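Local coordinates for protein putative sodium:solute symporter (Proteus mirabilis, PDB 5NV9) that couples uptake of the sialic acid N-acetylneuraminic acid to the sodium gradient across the bacterial inner membrane, using a LeuT-type fold, at residues A[95-100]-A[259-264]; A[225-230]-A[235-240]; A[253-258]-A[351-356]. All blocks are in the same frame, centred on the assembly; numbering follows the deposited sequence.

Along the chain the six segments run 95-100, 225-230, 235-240, 253-258, 259-264 and 351-356. Contact 2 is therefore nested within the loop closed by contact 1, while contacts 1 and 3 interlock, their segments alternating. Those two are neighbours on the cytoplasmic side, with centres about 12 Å apart, and they touch where F100 CE2 lies 3.8 Å from V258 CG1. Contact 2 sits at the periplasmic end, its centre about 33 Å from each of the others. Helix 236-253 connects the two levels: contact 2 shapes its start, and just past its end the chain enters contacts 3 and 1, which join it to helices 328-361 and 89-102 in this outward-open state.

Contact 1 (A[95-100]-A[259-264]); sequences FYIPFF and QRYIVT
I97 rests the CD1 methyl on one face of the Y261 ring, and this is the tight part of the contact. CD1 lies 3.7 Å from the centroid of the Y261 ring and 15° off its normal, a CH-pi contact shifted a little from the middle toward CG. Behind it, I97 CG1 comes to 3.5 Å from Y261 CD2. The extended CG1-CD1 arm (chi2 170°) is what carries the methyl out over the ring, and the two side chains cross at about a right angle. L274 of helix 267-301 packs against both.

The other half is looser, although it too is buried. F100 CD2 approaches the edge of the Y261 ring, near its plane, and stops 4.4 Å from Y261 CD2; the F100 ring itself is met obliquely, so there is no stack. Next to it I262 offers CG2, 4.0 Å from F100 O and 4.4 Å from F100 CB, while the rest of that side chain turns away. I105 touches both F100 and I262.

In the fold, the contact sets helix 89-102, near the kink at P98, against the cytoplasmic loop leading from helix 255-258 to helix 267-301. The backbone of that loop has a polar tie to the far end of the same helix: R101 NH1 hydrogen-bonds to the carbonyls of Y261 and T264. The Y261 side chain, about 8 Å from that of T58, which binds the sialic acid, lies in buried packing on the cytoplasmic side of the substrate site, consistent with the outward-open state.

Across the two segments the side chains meet through carbon alone, without a hydrogen bond, and the fit depends on shape. The one polar atom of the Y261 side chain, OH, is satisfied elsewhere, by the F251 carbonyl, consistent with its burial.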
loop_
_atom_site.group_PDB
_atom_site.type_symbol
_atom_site.label_atom_id
_atom_site.label_comp_id
_atom_site.label_asym_id
_atom_site.label_seq_id
_atom_site.Cartn_x
_atom_site.Cartn_y
_atom_site.Cartn_z
ATOM N N PHE A 95 -16.125 2.144 -14.392
ATOM C CA PHE A 95 -17.282 2.212 -13.486
ATOM C C PHE A 95 -17.087 3.133 -12.303
ATOM O O PHE A 95 -18.100 3.641 -11.802
ATOM C CB PHE A 95 -17.679 0.823 -13.033
ATOM C CG PHE A 95 -18.144 -0.046 -14.156
ATOM C CD1 PHE A 95 -19.273 0.290 -14.877
ATOM C CD2 PHE A 95 -17.466 -1.203 -14.496
ATOM C CE1 PHE A 95 -19.703 -0.498 -15.942
ATOM C CE2 PHE A 95 -17.909 -2.014 -15.523
ATOM C CZ PHE A 95 -19.020 -1.647 -16.265
ATOM N N TYR A 96 -15.836 3.332 -11.831
ATOM C CA TYR A 96 -15.599 4.056 -10.543
ATOM C C TYR A 96 -15.111 5.459 -10.803
ATOM O O TYR A 96 -15.700 6.405 -10.346
ATOM C CB TYR A 96 -14.615 3.298 -9.646
ATOM C CG TYR A 96 -15.138 1.998 -8.998
ATOM C CD1 TYR A 96 -15.267 0.835 -9.710
ATOM C CD2 TYR A 96 -15.453 1.963 -7.636
ATOM C CE1 TYR A 96 -15.751 -0.356 -9.128
ATOM C CE2 TYR A 96 -15.901 0.791 -7.011
ATOM C CZ TYR A 96 -16.077 -0.357 -7.767
ATOM O OH TYR A 96 -16.534 -1.472 -7.102
ATOM N N ILE A 97 -14.032 5.590 -11.594
ATOM C CA ILE A 97 -13.322 6.902 -11.798
ATOM C C ILE A 97 -14.206 8.087 -12.271
ATOM O O ILE A 97 -14.089 9.213 -11.695
ATOM C CB ILE A 97 -12.036 6.734 -12.628
ATOM C CG1 ILE A 97 -10.963 6.139 -11.704
ATOM C CG2 ILE A 97 -11.591 8.043 -13.258
ATOM C CD1 ILE A 97 -9.690 5.691 -12.409
ATOM N N PRO A 98 -15.182 7.819 -13.141
ATOM C CA PRO A 98 -16.108 8.916 -13.508
ATOM C C PRO A 98 -16.878 9.530 -12.350
ATOM O O PRO A 98 -17.056 10.753 -12.332
ATOM C CB PRO A 98 -17.043 8.275 -14.551
ATOM C CG PRO A 98 -16.266 7.117 -15.094
ATOM C CD PRO A 98 -15.460 6.594 -13.921
ATOM N N PHE A 99 -17.293 8.725 -11.369
ATOM C CA PHE A 99 -17.969 9.292 -10.185
ATOM C C PHE A 99 -17.037 10.125 -9.365
ATOM O O PHE A 99 -17.374 11.253 -8.977
ATOM C CB PHE A 99 -18.609 8.205 -9.315
ATOM C CG PHE A 99 -19.851 7.623 -9.941
ATOM C CD1 PHE A 99 -19.767 6.597 -10.839
ATOM C CD2 PHE A 99 -21.108 8.140 -9.627
ATOM C CE1 PHE A 99 -20.901 6.106 -11.429
ATOM C CE2 PHE A 99 -22.241 7.631 -10.214
ATOM C CZ PHE A 99 -22.134 6.619 -11.128
ATOM N N PHE A 100 -15.840 9.586 -9.151
ATOM C CA PHE A 100 -14.837 10.242 -8.333
ATOM C C PHE A 100 -14.458 11.593 -8.969
ATOM O O PHE A 100 -14.315 12.601 -8.262
ATOM C CB PHE A 100 -13.556 9.361 -8.175
ATOM C CG PHE A 100 -13.717 8.139 -7.269
ATOM C CD1 PHE A 100 -14.357 8.217 -6.037
ATOM C CD2 PHE A 100 -13.189 6.911 -7.632
ATOM C CE1 PHE A 100 -14.480 7.069 -5.202
ATOM C CE2 PHE A 100 -13.313 5.776 -6.815
ATOM C CZ PHE A 100 -13.943 5.849 -5.593
ATOM N N GLN A 259 -7.049 8.889 -4.455
ATOM C CA GLN A 259 -6.542 10.272 -4.582
ATOM C C GLN A 259 -5.734 10.558 -5.852
ATOM O O GLN A 259 -5.801 11.668 -6.406
ATOM C CB GLN A 259 -5.681 10.591 -3.361
ATOM C CG GLN A 259 -5.834 12.002 -2.844
ATOM C CD GLN A 259 -4.875 12.262 -1.708
ATOM O OE1 GLN A 259 -4.574 11.327 -0.954
ATOM N NE2 GLN A 259 -4.354 13.511 -1.594
ATOM N N ARG A 260 -4.971 9.578 -6.330
ATOM C CA ARG A 260 -4.206 9.775 -7.579
ATOM C C ARG A 260 -5.077 9.850 -8.820
ATOM O O ARG A 260 -4.606 10.302 -9.846
ATOM C CB ARG A 260 -3.157 8.686 -7.785
ATOM C CG ARG A 260 -1.844 8.948 -7.106
ATOM C CD ARG A 260 -1.841 8.549 -5.657
ATOM N NE ARG A 260 -0.602 8.979 -4.998
ATOM C CZ ARG A 260 -0.516 9.376 -3.725
ATOM N NH1 ARG A 260 -1.582 9.381 -2.948
ATOM N NH2 ARG A 260 0.635 9.799 -3.252
ATOM N N TYR A 261 -6.334 9.405 -8.749
ATOM C CA TYR A 261 -7.227 9.482 -9.893
ATOM C C TYR A 261 -7.734 10.895 -10.183
ATOM O O TYR A 261 -8.232 11.142 -11.281
ATOM C CB TYR A 261 -8.448 8.551 -9.698
ATOM C CG TYR A 261 -8.106 7.047 -9.444
ATOM C CD1 TYR A 261 -6.884 6.462 -9.829
ATOM C CD2 TYR A 261 -9.044 6.224 -8.824
ATOM C CE1 TYR A 261 -6.625 5.091 -9.599
ATOM C CE2 TYR A 261 -8.809 4.863 -8.628
ATOM C CZ TYR A 261 -7.611 4.291 -8.977
ATOM O OH TYR A 261 -7.478 2.916 -8.705
ATOM N N ILE A 262 -7.658 11.791 -9.200
ATOM C CA ILE A 262 -8.222 13.140 -9.308
ATOM C C ILE A 262 -7.142 14.252 -9.410
ATOM O O ILE A 262 -7.465 15.436 -9.530
ATOM C CB ILE A 262 -9.241 13.393 -8.161
ATOM C CG1 ILE A 262 -8.659 13.192 -6.766
ATOM C CG2 ILE A 262 -10.357 12.347 -8.241
ATOM C CD1 ILE A 262 -8.079 14.429 -6.161
ATOM N N VAL A 263 -5.862 13.884 -9.346
ATOM C CA VAL A 263 -4.800 14.898 -9.476
ATOM C C VAL A 263 -4.455 15.272 -10.907
ATOM O O VAL A 263 -3.743 16.286 -11.141
ATOM C CB VAL A 263 -3.499 14.474 -8.746
ATOM C CG1 VAL A 263 -3.727 14.340 -7.272
ATOM C CG2 VAL A 263 -2.895 13.217 -9.314
ATOM N N THR A 264 -4.872 14.433 -11.858
ATOM C CA THR A 264 -4.706 14.662 -13.287
ATOM C C THR A 264 -5.794 15.580 -13.842
ATOM O O THR A 264 -6.942 15.568 -13.382
ATOM C CB THR A 264 -4.798 13.343 -14.020
ATOM O OG1 THR A 264 -5.858 12.544 -13.427
ATOM C CG2 THR A 264 -3.534 12.617 -13.856
#

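Contact 2 (A[225-230]-A[235-240]); sequences TQWRWS and TIPVLM
At the periplasmic start of helix 236-253, T235 in the N-cap position and the first turn behind it are wrapped by the preceding loop, 225-230. The loop carbonyl Q226 O takes the first-turn amide I236 N in a nearly straight bond (2.9 Å, 172° at the hydrogen). T235 OG1 lies between the backbone N and the carbonyl carbon (chi1 64°) and donates to R228 O at 3.0 Å, almost in line with that carbonyl.

The same torsion puts T235 CG2 over the centre of the R228 guanidinium, 3.5 Å from CZ. Partners in its plane fix its rotation: NE bonds to T225 O and NH2 to Q226 OE1. A salt bridge joins NH1 to D233. The loop thus closes on itself around the N-cap just as the chain enters the membrane.

Two tryptophans at the surface flank P237. W227 has P237 CG over one face, toward the rim, and, at its edge and in plane, I236 CG2, 3.4 Å from W227 CE3. W229 meets the proline obliquely, CE3 being 3.6 Å from P237 CB. V238 CG2 packs 3.3 Å from S230 O, a buried carbonyl without a hydrogen-bond partner in the model.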
loop_
_atom_site.group_PDB
_atom_site.type_symbol
_atom_site.label_atom_id
_atom_site.label_comp_id
_atom_site.label_asym_id
_atom_site.label_seq_id
_atom_site.Cartn_x
_atom_site.Cartn_y
_atom_site.Cartn_z
ATOM N N THR A 225 0.447 -29.127 -6.613
ATOM C CA THR A 225 -0.077 -29.517 -5.323
ATOM C C THR A 225 -0.794 -28.363 -4.626
ATOM O O THR A 225 -1.583 -28.594 -3.687
ATOM C CB THR A 225 1.037 -30.028 -4.388
ATOM O OG1 THR A 225 2.106 -29.090 -4.364
ATOM C CG2 THR A 225 1.586 -31.349 -4.888
ATOM N N GLN A 226 -0.542 -27.130 -5.068
ATOM C CA GLN A 226 -1.302 -25.982 -4.576
ATOM C C GLN A 226 -2.562 -25.640 -5.391
ATOM O O GLN A 226 -3.240 -24.650 -5.090
ATOM C CB GLN A 226 -0.382 -24.791 -4.506
ATOM C CG GLN A 226 0.697 -25.008 -3.499
ATOM C CD GLN A 226 0.143 -25.126 -2.100
ATOM O OE1 GLN A 226 0.076 -26.222 -1.512
ATOM N NE2 GLN A 226 -0.302 -24.001 -1.566
ATOM N N TRP A 227 -2.897 -26.424 -6.407
ATOM C CA TRP A 227 -4.147 -26.216 -7.118
ATOM C C TRP A 227 -5.186 -27.116 -6.422
ATOM O O TRP A 227 -5.408 -28.250 -6.826
ATOM C CB TRP A 227 -4.028 -26.519 -8.622
ATOM C CG TRP A 227 -5.322 -26.293 -9.351
ATOM C CD1 TRP A 227 -6.172 -27.255 -9.809
ATOM C CD2 TRP A 227 -5.942 -25.026 -9.674
ATOM N NE1 TRP A 227 -7.276 -26.676 -10.413
ATOM C CE2 TRP A 227 -7.161 -25.313 -10.341
ATOM C CE3 TRP A 227 -5.584 -23.694 -9.478
ATOM C CZ2 TRP A 227 -8.025 -24.323 -10.787
ATOM C CZ3 TRP A 227 -6.453 -22.694 -9.938
ATOM C CH2 TRP A 227 -7.656 -23.023 -10.581
ATOM N N ARG A 228 -5.813 -26.597 -5.372
ATOM C CA ARG A 228 -6.745 -27.371 -4.588
ATOM C C ARG A 228 -7.529 -26.395 -3.783
ATOM O O ARG A 228 -7.000 -25.375 -3.423
ATOM C CB ARG A 228 -6.019 -28.354 -3.663
ATOM C CG ARG A 228 -5.090 -27.726 -2.658
ATOM C CD ARG A 228 -4.413 -28.771 -1.780
ATOM N NE ARG A 228 -3.301 -28.101 -1.087
ATOM C CZ ARG A 228 -3.289 -27.652 0.177
ATOM N NH1 ARG A 228 -4.283 -27.843 1.012
ATOM N NH2 ARG A 228 -2.226 -26.996 0.629
ATOM N N TRP A 229 -8.800 -26.683 -3.524
ATOM C CA TRP A 229 -9.577 -25.863 -2.614
ATOM C C TRP A 229 -9.089 -26.053 -1.158
ATOM O O TRP A 229 -8.708 -27.160 -0.745
ATOM C CB TRP A 229 -11.098 -26.210 -2.691
ATOM C CG TRP A 229 -11.838 -25.183 -1.951
ATOM C CD1 TRP A 229 -12.425 -25.297 -0.711
ATOM C CD2 TRP A 229 -11.946 -23.800 -2.321
ATOM N NE1 TRP A 229 -12.921 -24.057 -0.303
ATOM C CE2 TRP A 229 -12.640 -23.133 -1.277
ATOM C CE3 TRP A 229 -11.521 -23.065 -3.428
ATOM C CZ2 TRP A 229 -12.940 -21.784 -1.330
ATOM C CZ3 TRP A 229 -11.800 -21.718 -3.462
ATOM C CH2 TRP A 229 -12.512 -21.089 -2.419
ATOM N N SER A 230 -9.172 -24.992 -0.365
ATOM C CA SER A 230 -8.949 -25.103 1.064
ATOM C C SER A 230 -9.723 -23.999 1.757
ATOM O O SER A 230 -10.046 -22.989 1.160
ATOM C CB SER A 230 -7.456 -25.052 1.374
ATOM O OG SER A 230 -7.172 -25.248 2.749
ATOM N N THR A 235 -3.734 -21.751 -0.796
ATOM C CA THR A 235 -3.608 -22.395 -2.104
ATOM C C THR A 235 -3.915 -21.382 -3.221
ATOM O O THR A 235 -4.295 -20.231 -2.967
ATOM C CB THR A 235 -4.598 -23.552 -2.125
ATOM O OG1 THR A 235 -5.902 -23.008 -2.036
ATOM C CG2 THR A 235 -4.341 -24.513 -0.882
ATOM N N ILE A 236 -3.776 -21.825 -4.454
ATOM C CA ILE A 236 -3.952 -20.982 -5.608
ATOM C C ILE A 236 -5.375 -20.393 -5.738
ATOM O O ILE A 236 -5.535 -19.208 -5.993
ATOM C CB ILE A 236 -3.498 -21.708 -6.900
ATOM C CG1 ILE A 236 -1.950 -21.805 -6.964
ATOM C CG2 ILE A 236 -4.038 -20.956 -8.105
ATOM C CD1 ILE A 236 -1.417 -22.954 -7.829
ATOM N N PRO A 237 -6.415 -21.230 -5.611
ATOM C CA PRO A 237 -7.790 -20.675 -5.567
ATOM C C PRO A 237 -8.047 -19.679 -4.424
ATOM O O PRO A 237 -8.642 -18.616 -4.656
ATOM C CB PRO A 237 -8.662 -21.924 -5.370
ATOM C CG PRO A 237 -7.839 -23.040 -5.925
ATOM C CD PRO A 237 -6.413 -22.706 -5.619
ATOM N N VAL A 238 -7.572 -19.987 -3.214
ATOM C CA VAL A 238 -7.745 -19.062 -2.042
ATOM C C VAL A 238 -7.089 -17.683 -2.221
ATOM O O VAL A 238 -7.707 -16.625 -2.039
ATOM C CB VAL A 238 -7.256 -19.755 -0.761
ATOM C CG1 VAL A 238 -7.374 -18.818 0.439
ATOM C CG2 VAL A 238 -8.083 -21.025 -0.558
ATOM N N LEU A 239 -5.819 -17.687 -2.626
ATOM C CA LEU A 239 -5.133 -16.446 -2.889
ATOM C C LEU A 239 -5.680 -15.691 -4.138
ATOM O O LEU A 239 -5.662 -14.477 -4.149
ATOM C CB LEU A 239 -3.612 -16.642 -2.939
ATOM C CG LEU A 239 -3.076 -17.460 -4.085
ATOM C CD1 LEU A 239 -2.984 -16.568 -5.301
ATOM C CD2 LEU A 239 -1.697 -18.054 -3.786
HETATM N N MSE A 240 -6.213 -16.382 -5.141
HETATM C CA MSE A 240 -6.873 -15.719 -6.255
HETATM C C MSE A 240 -8.120 -14.967 -5.818
HETATM O O MSE A 240 -8.252 -13.793 -6.134
HETATM C CB MSE A 240 -7.239 -16.677 -7.377
HETATM C CG MSE A 240 -5.980 -16.950 -8.177
HETATM SE SE MSE A 240 -6.302 -18.332 -9.559
HETATM C CE MSE A 240 -6.787 -16.982 -10.923
#

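Contact 3 (A[253-258]-A[351-356]); sequences ASQDVV and ISSCFN
Q255 reaches from the short helix 255-258 to the side of helix 328-361, passing C354 first and ending at S353. Its CB already lies 3.7 Å from C354 SG. The next carbon, CG, stands anti to the backbone N (chi1 175°) and touches both partners, 3.6 Å from C354 SG and 3.5 Å from S353 OG. A bend at chi2, about the CB-CG bond, turns the amide toward the serine, and Q255 CD lies 3.5 Å from S353 OG.

Helix 328-361 also supplies the serines of the sodium sites in this LeuT-fold transporter; S346, one of them, has its side chain about 9 Å from that of Q255. F128 of helix 118-151 packs on both Q255 and C354.

At the tip, NE2 donates to S353 OG at 2.8 Å. The bond is bent, 138° at the hydrogen, and the serine oxygen sits 29° out of the amide plane. S353 OG is gripped twice, since it also bonds back to S350 O in its own helix. The glutamine amide is held from other directions as well: NE2 bonds to T106 O and OE1 accepts from A108 N, which fixes its rotation and ties in the loop after helix 89-102.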
loop_
_atom_site.group_PDB
_atom_site.type_symbol
_atom_site.label_atom_id
_atom_site.label_comp_id
_atom_site.label_asym_id
_atom_site.label_seq_id
_atom_site.Cartn_x
_atom_site.Cartn_y
_atom_site.Cartn_z
ATOM N N ALA A 253 -11.527 1.617 -3.036
ATOM C CA ALA A 253 -12.067 1.974 -1.726
ATOM C C ALA A 253 -11.020 2.555 -0.816
ATOM O O ALA A 253 -11.356 2.866 0.295
ATOM C CB ALA A 253 -12.719 0.747 -1.070
ATOM N N SER A 254 -9.783 2.748 -1.299
ATOM C CA SER A 254 -8.668 3.144 -0.462
ATOM C C SER A 254 -8.174 4.515 -0.920
ATOM O O SER A 254 -7.762 4.677 -2.066
ATOM C CB SER A 254 -7.573 2.093 -0.551
ATOM O OG SER A 254 -6.616 2.307 0.449
ATOM N N GLN A 255 -8.250 5.489 -0.021
ATOM C CA GLN A 255 -7.954 6.871 -0.345
ATOM C C GLN A 255 -6.543 7.109 -0.876
ATOM O O GLN A 255 -6.350 8.037 -1.667
ATOM C CB GLN A 255 -8.224 7.742 0.885
ATOM C CG GLN A 255 -7.830 9.225 0.718
ATOM C CD GLN A 255 -8.663 10.022 -0.289
ATOM O OE1 GLN A 255 -9.597 9.500 -0.927
ATOM N NE2 GLN A 255 -8.260 11.272 -0.513
ATOM N N ASP A 256 -5.542 6.335 -0.416
ATOM C CA ASP A 256 -4.143 6.568 -0.875
ATOM C C ASP A 256 -3.978 6.368 -2.401
ATOM O O ASP A 256 -3.222 7.096 -3.035
ATOM C CB ASP A 256 -3.109 5.763 -0.059
ATOM C CG ASP A 256 -3.344 4.257 -0.105
ATOM O OD1 ASP A 256 -4.528 3.751 -0.267
ATOM O OD2 ASP A 256 -2.309 3.566 0.059
ATOM N N VAL A 257 -4.712 5.416 -2.984
ATOM C CA VAL A 257 -4.707 5.213 -4.417
ATOM C C VAL A 257 -5.732 6.119 -5.158
ATOM O O VAL A 257 -5.396 6.839 -6.119
ATOM C CB VAL A 257 -4.886 3.733 -4.722
ATOM C CG1 VAL A 257 -5.179 3.525 -6.211
ATOM C CG2 VAL A 257 -3.611 2.990 -4.362
ATOM N N VAL A 258 -6.952 6.149 -4.647
ATOM C CA VAL A 258 -8.046 6.857 -5.270
ATOM C C VAL A 258 -7.730 8.325 -5.425
ATOM O O VAL A 258 -8.083 8.958 -6.409
ATOM C CB VAL A 258 -9.401 6.688 -4.479
ATOM C CG1 VAL A 258 -10.453 7.558 -5.106
ATOM C CG2 VAL A 258 -9.895 5.268 -4.540
ATOM N N ILE A 351 -4.518 10.258 4.930
ATOM C CA ILE A 351 -5.132 10.383 6.272
ATOM C C ILE A 351 -5.587 11.787 6.503
ATOM O O ILE A 351 -6.754 12.036 6.869
ATOM C CB ILE A 351 -4.238 9.937 7.394
ATOM C CG1 ILE A 351 -4.127 8.436 7.409
ATOM C CG2 ILE A 351 -4.802 10.386 8.753
ATOM C CD1 ILE A 351 -2.883 7.911 8.126
ATOM N N SER A 352 -4.706 12.734 6.282
ATOM C CA SER A 352 -5.091 14.164 6.386
ATOM C C SER A 352 -6.132 14.597 5.394
ATOM O O SER A 352 -6.951 15.404 5.771
ATOM C CB SER A 352 -3.912 15.070 6.300
ATOM O OG SER A 352 -4.299 16.426 6.435
ATOM N N SER A 353 -6.168 14.076 4.147
ATOM C CA SER A 353 -7.225 14.463 3.237
ATOM C C SER A 353 -8.657 13.997 3.752
ATOM O O SER A 353 -9.637 14.745 3.644
ATOM C CB SER A 353 -6.971 13.910 1.815
ATOM O OG SER A 353 -7.219 12.482 1.764
ATOM N N CYS A 354 -8.738 12.749 4.227
ATOM C CA CYS A 354 -9.946 12.201 4.834
ATOM C C CYS A 354 -10.348 12.988 6.061
ATOM O O CYS A 354 -11.529 13.350 6.229
ATOM C CB CYS A 354 -9.703 10.734 5.222
ATOM S SG CYS A 354 -9.594 9.640 3.783
ATOM N N PHE A 355 -9.396 13.269 6.950
ATOM C CA PHE A 355 -9.771 14.053 8.099
ATOM C C PHE A 355 -10.369 15.421 7.674
ATOM O O PHE A 355 -11.409 15.839 8.205
ATOM C CB PHE A 355 -8.618 14.226 9.039
ATOM C CG PHE A 355 -8.996 14.875 10.339
ATOM C CD1 PHE A 355 -9.057 16.229 10.435
ATOM C CD2 PHE A 355 -9.321 14.099 11.458
ATOM C CE1 PHE A 355 -9.357 16.848 11.649
ATOM C CE2 PHE A 355 -9.663 14.702 12.654
ATOM C CZ PHE A 355 -9.692 16.087 12.740
ATOM N N ASN A 356 -9.715 16.093 6.719
ATOM C CA ASN A 356 -10.063 17.434 6.274
ATOM C C ASN A 356 -11.508 17.525 5.705
ATOM O O ASN A 356 -12.299 18.444 6.049
ATOM C CB ASN A 356 -9.059 17.936 5.227
ATOM C CG ASN A 356 -8.847 19.444 5.265
ATOM O OD1 ASN A 356 -9.489 20.205 4.530
ATOM N ND2 ASN A 356 -7.985 19.887 6.176
#